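Long-range contacts in EscN (PDB 2OBL), which serves the type III secretion system as a member of the P-loop NTPase clan, related to the alpha and beta subunits of ATP synthase: residues 64-69 / 262-267; 71-76 / 239-244; 161-166 / 216-221. The protein carries 1 engineered substitution. One frame throughout, in Å; residues are numbered along the deposited sequence.

Interaction 1 of 3, residues 64-69 / 262-267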
loop_
_atom_site.group_PDB
_atom_site.type_symbol
_atom_site.label_atom_id
_atom_site.label_comp_id
_atom_site.label_asym_id
_atom_site.label_seq_id
_atom_site.Cartn_x
_atom_site.Cartn_y
_atom_site.Cartn_z
ATOM N N GLY A 64 0.292 -1.526 -14.578
ATOM C CA GLY A 64 0.265 -2.363 -15.774
ATOM C C GLY A 64 -0.269 -3.769 -15.550
ATOM O O GLY A 64 -1.121 -4.240 -16.310
ATOM N N LEU A 65 0.221 -4.436 -14.506
ATOM C CA LEU A 65 -0.020 -5.878 -14.337
ATOM C C LEU A 65 -0.920 -6.252 -13.177
ATOM O O LEU A 65 -1.359 -7.403 -13.088
ATOM C CB LEU A 65 1.309 -6.616 -14.150
ATOM C CG LEU A 65 2.388 -6.368 -15.202
ATOM C CD1 LEU A 65 3.652 -7.125 -14.808
ATOM C CD2 LEU A 65 1.887 -6.817 -16.579
ATOM N N LEU A 66 -1.150 -5.315 -12.256
ATOM C CA LEU A 66 -1.863 -5.629 -11.015
ATOM C C LEU A 66 -2.740 -4.444 -10.643
ATOM O O LEU A 66 -2.753 -4.008 -9.490
ATOM C CB LEU A 66 -0.856 -5.875 -9.890
ATOM C CG LEU A 66 0.194 -6.968 -10.097
ATOM C CD1 LEU A 66 1.466 -6.740 -9.231
ATOM C CD2 LEU A 66 -0.445 -8.311 -9.801
ATOM N N THR A 67 -3.453 -3.922 -11.631
ATOM C CA THR A 67 -4.082 -2.609 -11.520
ATOM C C THR A 67 -5.016 -2.460 -10.330
ATOM O O THR A 67 -5.894 -3.299 -10.094
ATOM C CB THR A 67 -4.850 -2.259 -12.798
ATOM O OG1 THR A 67 -4.084 -2.684 -13.938
ATOM C CG2 THR A 67 -5.111 -0.772 -12.856
ATOM N N CYS A 68 -4.807 -1.378 -9.587
ATOM C CA CYS A 68 -5.602 -1.075 -8.400
ATOM C C CYS A 68 -6.885 -0.379 -8.811
ATOM O O CYS A 68 -6.963 0.184 -9.896
ATOM C CB CYS A 68 -4.845 -0.147 -7.459
ATOM S SG CYS A 68 -3.349 -0.825 -6.765
ATOM N N GLY A 69 -7.873 -0.391 -7.919
ATOM C CA GLY A 69 -9.142 0.270 -8.171
ATOM C C GLY A 69 -9.507 1.281 -7.101
ATOM O O GLY A 69 -9.084 1.162 -5.954
ATOM N N GLY A 262 4.201 -13.000 -9.485
ATOM C CA GLY A 262 3.462 -14.258 -9.358
ATOM C C GLY A 262 2.839 -14.446 -7.983
ATOM O O GLY A 262 1.885 -15.221 -7.822
ATOM N N LEU A 263 3.372 -13.734 -6.990
ATOM C CA LEU A 263 2.850 -13.809 -5.610
ATOM C C LEU A 263 1.903 -12.661 -5.303
ATOM O O LEU A 263 1.341 -12.573 -4.208
ATOM C CB LEU A 263 4.001 -13.745 -4.613
ATOM C CG LEU A 263 4.908 -14.962 -4.596
ATOM C CD1 LEU A 263 6.085 -14.704 -3.669
ATOM C CD2 LEU A 263 4.090 -16.169 -4.145
ATOM N N SER A 264 1.733 -11.774 -6.273
ATOM C CA SER A 264 0.929 -10.579 -6.063
ATOM C C SER A 264 -0.367 -10.766 -6.812
ATOM O O SER A 264 -0.448 -11.633 -7.692
ATOM C CB SER A 264 1.661 -9.323 -6.545
ATOM O OG SER A 264 2.873 -9.118 -5.824
ATOM N N ALA A 265 -1.379 -9.978 -6.474
ATOM C CA ALA A 265 -2.644 -10.054 -7.198
ATOM C C ALA A 265 -3.482 -8.808 -7.000
ATOM O O ALA A 265 -3.332 -8.094 -6.023
ATOM C CB ALA A 265 -3.441 -11.305 -6.771
ATOM N N SER A 266 -4.350 -8.535 -7.963
ATOM C CA SER A 266 -5.385 -7.543 -7.764
ATOM C C SER A 266 -6.711 -8.198 -8.074
ATOM O O SER A 266 -6.950 -8.581 -9.229
ATOM C CB SER A 266 -5.203 -6.365 -8.718
ATOM O OG SER A 266 -6.339 -5.532 -8.622
ATOM N N ARG A 267 -7.575 -8.314 -7.065
ATOM C CA ARG A 267 -8.881 -8.945 -7.262
ATOM C C ARG A 267 -9.825 -8.069 -8.087
ATOM O O ARG A 267 -10.876 -8.538 -8.529
ATOM C CB ARG A 267 -9.559 -9.290 -5.931
ATOM C CG ARG A 267 -8.805 -10.285 -5.069
ATOM C CD ARG A 267 -9.634 -10.677 -3.849
ATOM N NE ARG A 267 -10.782 -11.519 -4.209
ATOM C CZ ARG A 267 -10.768 -12.849 -4.151
ATOM N NH1 ARG A 267 -9.677 -13.478 -3.742
ATOM N NH2 ARG A 267 -11.849 -13.547 -4.483
#

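Interaction 2 of 3, residues 71-76 / 239-244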
loop_
_atom_site.group_PDB
_atom_site.type_symbol
_atom_site.label_atom_id
_atom_site.label_comp_id
_atom_site.label_asym_id
_atom_site.label_seq_id
_atom_site.Cartn_x
_atom_site.Cartn_y
_atom_site.Cartn_z
ATOM N N GLY A 71 -11.174 2.778 -4.189
ATOM C CA GLY A 71 -11.870 2.220 -3.028
ATOM C C GLY A 71 -11.383 0.835 -2.610
ATOM O O GLY A 71 -11.929 0.227 -1.702
ATOM N N GLN A 72 -10.356 0.331 -3.289
ATOM C CA GLN A 72 -9.756 -0.951 -2.954
ATOM C C GLN A 72 -9.023 -0.877 -1.623
ATOM O O GLN A 72 -8.522 0.190 -1.248
ATOM C CB GLN A 72 -8.750 -1.328 -4.040
ATOM C CG GLN A 72 -8.403 -2.785 -4.112
ATOM C CD GLN A 72 -7.384 -3.078 -5.187
ATOM O OE1 GLN A 72 -6.844 -2.158 -5.802
ATOM N NE2 GLN A 72 -7.078 -4.358 -5.392
ATOM N N ARG A 73 -8.991 -2.013 -0.917
ATOM C CA ARG A 73 -8.067 -2.236 0.199
ATOM C C ARG A 73 -6.919 -3.109 -0.292
ATOM O O ARG A 73 -7.143 -4.230 -0.762
ATOM C CB ARG A 73 -8.763 -2.912 1.382
ATOM C CG ARG A 73 -9.746 -2.006 2.147
ATOM C CD ARG A 73 -11.089 -1.961 1.465
ATOM N NE ARG A 73 -11.522 -3.316 1.122
ATOM C CZ ARG A 73 -12.182 -4.129 1.944
ATOM N NH1 ARG A 73 -12.542 -3.713 3.157
ATOM N NH2 ARG A 73 -12.507 -5.350 1.540
ATOM N N ILE A 74 -5.700 -2.583 -0.209
ATOM C CA ILE A 74 -4.527 -3.224 -0.810
ATOM C C ILE A 74 -3.482 -3.451 0.257
ATOM O O ILE A 74 -3.232 -2.563 1.064
ATOM C CB ILE A 74 -3.905 -2.273 -1.868
ATOM C CG1 ILE A 74 -4.948 -1.875 -2.921
ATOM C CG2 ILE A 74 -2.636 -2.875 -2.481
ATOM C CD1 ILE A 74 -4.755 -0.459 -3.457
ATOM N N GLY A 75 -2.871 -4.630 0.282
ATOM C CA GLY A 75 -1.782 -4.872 1.226
ATOM C C GLY A 75 -0.444 -4.883 0.503
ATOM O O GLY A 75 -0.349 -5.368 -0.625
ATOM N N ILE A 76 0.593 -4.352 1.142
ATOM C CA ILE A 76 1.950 -4.527 0.632
ATOM C C ILE A 76 2.710 -5.299 1.712
ATOM O O ILE A 76 2.811 -4.836 2.846
ATOM C CB ILE A 76 2.660 -3.181 0.370
ATOM C CG1 ILE A 76 1.931 -2.401 -0.739
ATOM C CG2 ILE A 76 4.151 -3.429 0.024
ATOM C CD1 ILE A 76 2.523 -1.003 -1.022
ATOM N N ILE A 239 -8.884 -10.574 4.009
ATOM C CA ILE A 239 -9.801 -9.442 3.877
ATOM C C ILE A 239 -9.513 -8.587 2.656
ATOM O O ILE A 239 -10.433 -7.995 2.094
ATOM C CB ILE A 239 -9.704 -8.491 5.081
ATOM C CG1 ILE A 239 -10.084 -9.185 6.393
ATOM C CG2 ILE A 239 -10.599 -7.271 4.860
ATOM C CD1 ILE A 239 -9.655 -8.387 7.619
ATOM N N LEU A 240 -8.238 -8.483 2.285
ATOM C CA LEU A 240 -7.793 -7.542 1.240
ATOM C C LEU A 240 -8.394 -7.799 -0.139
ATOM O O LEU A 240 -8.779 -8.928 -0.456
ATOM C CB LEU A 240 -6.270 -7.569 1.127
ATOM C CG LEU A 240 -5.468 -7.047 2.324
ATOM C CD1 LEU A 240 -4.000 -7.468 2.150
ATOM C CD2 LEU A 240 -5.599 -5.546 2.456
ATOM N N ASP A 241 -8.437 -6.746 -0.952
ATOM C CA ASP A 241 -8.875 -6.808 -2.345
ATOM C C ASP A 241 -7.687 -6.930 -3.299
ATOM O O ASP A 241 -7.871 -7.091 -4.501
ATOM C CB ASP A 241 -9.626 -5.539 -2.724
ATOM C CG ASP A 241 -10.810 -5.249 -1.813
ATOM O OD1 ASP A 241 -11.553 -6.202 -1.494
ATOM O OD2 ASP A 241 -10.998 -4.070 -1.428
ATOM N N GLY A 242 -6.474 -6.827 -2.769
ATOM C CA GLY A 242 -5.288 -6.961 -3.602
ATOM C C GLY A 242 -4.081 -7.018 -2.701
ATOM O O GLY A 242 -4.128 -6.532 -1.574
ATOM N N HIS A 243 -3.003 -7.609 -3.184
ATOM C CA HIS A 243 -1.804 -7.679 -2.384
ATOM C C HIS A 243 -0.573 -7.630 -3.282
ATOM O O HIS A 243 -0.521 -8.259 -4.357
ATOM C CB HIS A 243 -1.813 -8.934 -1.486
ATOM C CG HIS A 243 -1.913 -10.214 -2.246
ATOM N ND1 HIS A 243 -3.104 -10.688 -2.754
ATOM C CD2 HIS A 243 -0.967 -11.113 -2.604
ATOM C CE1 HIS A 243 -2.885 -11.817 -3.400
ATOM N NE2 HIS A 243 -1.599 -12.101 -3.321
ATOM N N ILE A 244 0.412 -6.868 -2.824
ATOM C CA ILE A 244 1.657 -6.686 -3.531
ATOM C C ILE A 244 2.740 -7.266 -2.634
ATOM O O ILE A 244 2.870 -6.865 -1.477
ATOM C CB ILE A 244 1.944 -5.193 -3.726
ATOM C CG1 ILE A 244 0.837 -4.538 -4.555
ATOM C CG2 ILE A 244 3.314 -4.969 -4.362
ATOM C CD1 ILE A 244 0.641 -5.179 -5.916
HETATM O O HOH W 1 -13.105 -8.386 2.442
#

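Interaction 3 of 3, residues 161-166 / 216-221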
loop_
_atom_site.group_PDB
_atom_site.type_symbol
_atom_site.label_atom_id
_atom_site.label_comp_id
_atom_site.label_asym_id
_atom_site.label_seq_id
_atom_site.Cartn_x
_atom_site.Cartn_y
_atom_site.Cartn_z
ATOM N N ASN A 161 -10.849 12.305 -3.524
ATOM C CA ASN A 161 -10.389 10.940 -3.645
ATOM C C ASN A 161 -9.156 10.794 -2.785
ATOM O O ASN A 161 -8.094 11.341 -3.102
ATOM C CB ASN A 161 -10.121 10.554 -5.092
ATOM C CG ASN A 161 -11.389 10.140 -5.820
ATOM O OD1 ASN A 161 -12.394 9.770 -5.194
ATOM N ND2 ASN A 161 -11.353 10.198 -7.147
ATOM N N VAL A 162 -9.325 10.074 -1.680
ATOM C CA VAL A 162 -8.305 9.986 -0.643
ATOM C C VAL A 162 -7.497 8.688 -0.756
ATOM O O VAL A 162 -8.045 7.628 -1.025
ATOM C CB VAL A 162 -8.950 10.055 0.751
ATOM C CG1 VAL A 162 -7.887 9.983 1.851
ATOM C CG2 VAL A 162 -9.802 11.333 0.891
ATOM N N LEU A 163 -6.191 8.793 -0.573
ATOM C CA LEU A 163 -5.351 7.606 -0.383
ATOM C C LEU A 163 -4.967 7.525 1.084
ATOM O O LEU A 163 -4.288 8.412 1.604
ATOM C CB LEU A 163 -4.091 7.671 -1.251
ATOM C CG LEU A 163 -3.042 6.586 -0.976
ATOM C CD1 LEU A 163 -3.633 5.198 -1.168
ATOM C CD2 LEU A 163 -1.773 6.763 -1.828
ATOM N N LEU A 164 -5.429 6.474 1.755
ATOM C CA LEU A 164 -5.020 6.199 3.132
ATOM C C LEU A 164 -3.873 5.198 3.073
ATOM O O LEU A 164 -4.011 4.118 2.496
ATOM C CB LEU A 164 -6.182 5.594 3.917
ATOM C CG LEU A 164 -5.872 5.070 5.327
ATOM C CD1 LEU A 164 -5.403 6.220 6.250
ATOM C CD2 LEU A 164 -7.124 4.400 5.891
ATOM N N MET A 165 -2.735 5.553 3.654
ATOM C CA MET A 165 -1.584 4.669 3.585
ATOM C C MET A 165 -1.059 4.417 4.992
ATOM O O MET A 165 -0.590 5.338 5.665
ATOM C CB MET A 165 -0.486 5.257 2.678
ATOM C CG MET A 165 0.798 4.426 2.674
ATOM S SD MET A 165 2.150 5.048 1.620
ATOM C CE MET A 165 1.517 4.761 -0.022
ATOM N N MET A 166 -1.159 3.173 5.435
ATOM C CA MET A 166 -0.833 2.838 6.808
ATOM C C MET A 166 0.397 1.947 6.845
ATOM O O MET A 166 0.355 0.803 6.402
ATOM C CB MET A 166 -2.008 2.135 7.478
ATOM C CG MET A 166 -1.670 1.738 8.912
ATOM S SD MET A 166 -3.006 0.906 9.776
ATOM C CE MET A 166 -4.360 1.974 9.363
ATOM N N THR A 216 -9.179 4.900 -0.884
ATOM C CA THR A 216 -8.449 3.728 -1.325
ATOM C C THR A 216 -7.354 3.594 -0.307
ATOM O O THR A 216 -6.701 4.594 0.047
ATOM C CB THR A 216 -7.842 3.954 -2.721
ATOM O OG1 THR A 216 -8.879 4.342 -3.624
ATOM C CG2 THR A 216 -7.159 2.684 -3.230
ATOM N N ALA A 217 -7.150 2.381 0.198
ATOM C CA ALA A 217 -6.261 2.231 1.328
ATOM C C ALA A 217 -5.173 1.217 1.036
ATOM O O ALA A 217 -5.436 0.185 0.433
ATOM C CB ALA A 217 -7.048 1.841 2.567
ATOM N N ILE A 218 -3.957 1.539 1.460
ATOM C CA ILE A 218 -2.835 0.621 1.363
ATOM C C ILE A 218 -2.335 0.364 2.767
ATOM O O ILE A 218 -1.998 1.309 3.485
ATOM C CB ILE A 218 -1.714 1.248 0.540
ATOM C CG1 ILE A 218 -2.124 1.342 -0.930
ATOM C CG2 ILE A 218 -0.421 0.468 0.683
ATOM C CD1 ILE A 218 -1.120 2.173 -1.769
ATOM N N TYR A 219 -2.280 -0.915 3.141
ATOM C CA TYR A 219 -1.825 -1.345 4.470
ATOM C C TYR A 219 -0.555 -2.163 4.324
ATOM O O TYR A 219 -0.538 -3.143 3.567
ATOM C CB TYR A 219 -2.908 -2.210 5.134
ATOM C CG TYR A 219 -4.244 -1.529 5.240
ATOM C CD1 TYR A 219 -4.538 -0.710 6.330
ATOM C CD2 TYR A 219 -5.213 -1.684 4.239
ATOM C CE1 TYR A 219 -5.760 -0.067 6.435
ATOM C CE2 TYR A 219 -6.444 -1.036 4.326
ATOM C CZ TYR A 219 -6.710 -0.236 5.432
ATOM O OH TYR A 219 -7.913 0.397 5.519
ATOM N N THR A 220 0.507 -1.793 5.023
ATOM C CA THR A 220 1.720 -2.633 4.933
ATOM C C THR A 220 1.764 -3.682 6.032
ATOM O O THR A 220 1.316 -3.459 7.157
ATOM C CB THR A 220 3.027 -1.839 4.935
ATOM O OG1 THR A 220 3.231 -1.252 6.220
ATOM C CG2 THR A 220 3.000 -0.746 3.856
ATOM N N VAL A 221 2.325 -4.829 5.673
ATOM C CA VAL A 221 2.524 -5.954 6.560
ATOM C C VAL A 221 4.031 -6.239 6.547
ATOM O O VAL A 221 4.632 -6.464 5.485
ATOM C CB VAL A 221 1.752 -7.193 6.078
ATOM C CG1 VAL A 221 2.082 -8.413 6.980
ATOM C CG2 VAL A 221 0.232 -6.903 6.042
HETATM O O HOH W 2 -9.240 7.015 -3.546
#

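Interaction 1 of 3, residues 64-69 / 262-267
The flat group in this contact is the peptide carbonyl of Thr67, and Ser266 meets it from above its plane. Ser266 OG donates to Thr67 O at 2.7 Å, standing 39° out of the carbonyl plane. CB of the same serine rests 3.5 Å from Leu66 O, so two successive carbonyls of the turn face this one short side chain. A chi1 of 171° sets OG anti to the serine N, from where it reaches Thr67 O; it also accepts weak hydrogen bonds from Val268 N and Met269 N, capping the turn that enters helix 269-272.

The apolar half of the contact belongs to Leu66, which leaves the backbone at an angle to 262-267 but whose forked end reaches it. Leu66 CD1 touches Ser264 CB at 3.7 Å, while its CD2 lies 3.8 Å from Ala265 CA, so the branch presses on backbone as well as side chain. Ser264 OG is engaged elsewhere, with Asp260 O and Val245 N.

Leu66 leaves helix 60-65 here and also packs on Ile244 of strand 242-245, the antiparallel neighbour of strand 265-266. Thr67 turns its CB the other way, bonding through OG1 to Asp63 O and packing against helices 269-272 and 275-290.

Interaction 2 of 3, residues 71-76 / 239-244
Asp241 and Arg73 are joined by a side-on salt bridge in which two guanidinium nitrogens each take one carboxylate oxygen. Arg73 NE reaches Asp241 OD2 at 2.7 Å, in the guanidinium plane but 37° out of the carboxylate plane; the NH2 bond to Asp241 OD1, on its syn side, is longer at 3.3 Å. Bends at chi2 and chi3 bring NE round beside the residue's own N, and both donate to Asp241 OD2 from the same face of the carboxylate, Arg73 N at 2.9 Å. A water links Ile239 O to NH2, weakly at the NH2 end.

Among backbone bonds, Asp241 N to Arg73 O (2.8 Å) leads into the parallel pairing, continued by Gly75 N to Gly242 O (2.9 Å) and Ile244 N to Gly75 O (2.8 Å). Gln72 NE2 adds a weak bond to Asp241 O, while its OE1 accepts from Gly69 N.

Apolar contacts occupy both faces. Leu240 CD1 lies 3.5 Å from Gly75 CA; on the opposite face Ile76 and Ile244 run side by side, CG1 to CB 4.1 Å.

On its other side strand 73-78 pairs in parallel with strand 214-222, and Arg73 NH1 is bonded to Leu204 O of helix 194-204.

Interaction 3 of 3, residues 161-166 / 216-221
Two inner strands in the parallel part of the large mixed sheet at the heart of the nucleotide-binding domain are paired here, Leu163 to Met166 lying in register with Thr216 to Tyr219. The hydrogen bonds run as a regular parallel ladder, from Thr216 N to Val162 O (3.0 Å), through Met166 N to Ile218 O (2.8 Å), to Thr220 N and Met166 O (2.9 Å). At its start a water donates to Val162 O and is hydrogen-bonded to Thr216 OG1; the same hydroxyl oxygen accepts from Gly71 N.

On the face of Leu163, Met165 and Ile218, Leu163 CD1 meets Ile218 CD1 at 4.0 Å, and Met165 lies alongside, its methyl CE 4.1 Å from the same Ile218 CD1. Helix 84-94 covers this face through Leu88, Ile91 and Cys92. That helix follows a probable Walker A loop, and strand 161-167, hydrophobic and ending in Asp167, is consistent with the Walker B strand of the P-loop fold; Thr220 OG1 is hydrogen-bonded to Asp167 OD1.

The other face carries a Met-aromatic contact. Met166 runs extended to its sulfur and then bends (chi3 -47°), bringing CE to the edge of the Tyr219 ring, 3.8 Å from CE1. SD is likewise at the edge, 5.4 Å from the ring centroid. Leu164 crosses the tyrosine nearer its hydroxyl, and Thr149 and Ala145 of helix 138-156 pack against Leu164 and Met166 respectively.

Along the chain, the first halves come in the order 64-69, 71-76 and 161-166, and their partners return in reverse: 216-221, 239-244, 262-267. The three loops are therefore concentric and none cross. Interaction 3 closes the innermost, of 49 residues; interaction 2 surrounds it, and interaction 1 surrounds both. In space the order becomes a walk across one sheet, 161-167 beside 214-222, then 73-78, 242-245 and 265-266. Ile74 O and Tyr219 N join interactions 2 and 3 at 2.8 Å, while Ala265 N and His243 O join 1 and 2 at 2.9 Å. Interaction 1 ties this edge to the turn following helix 60-65.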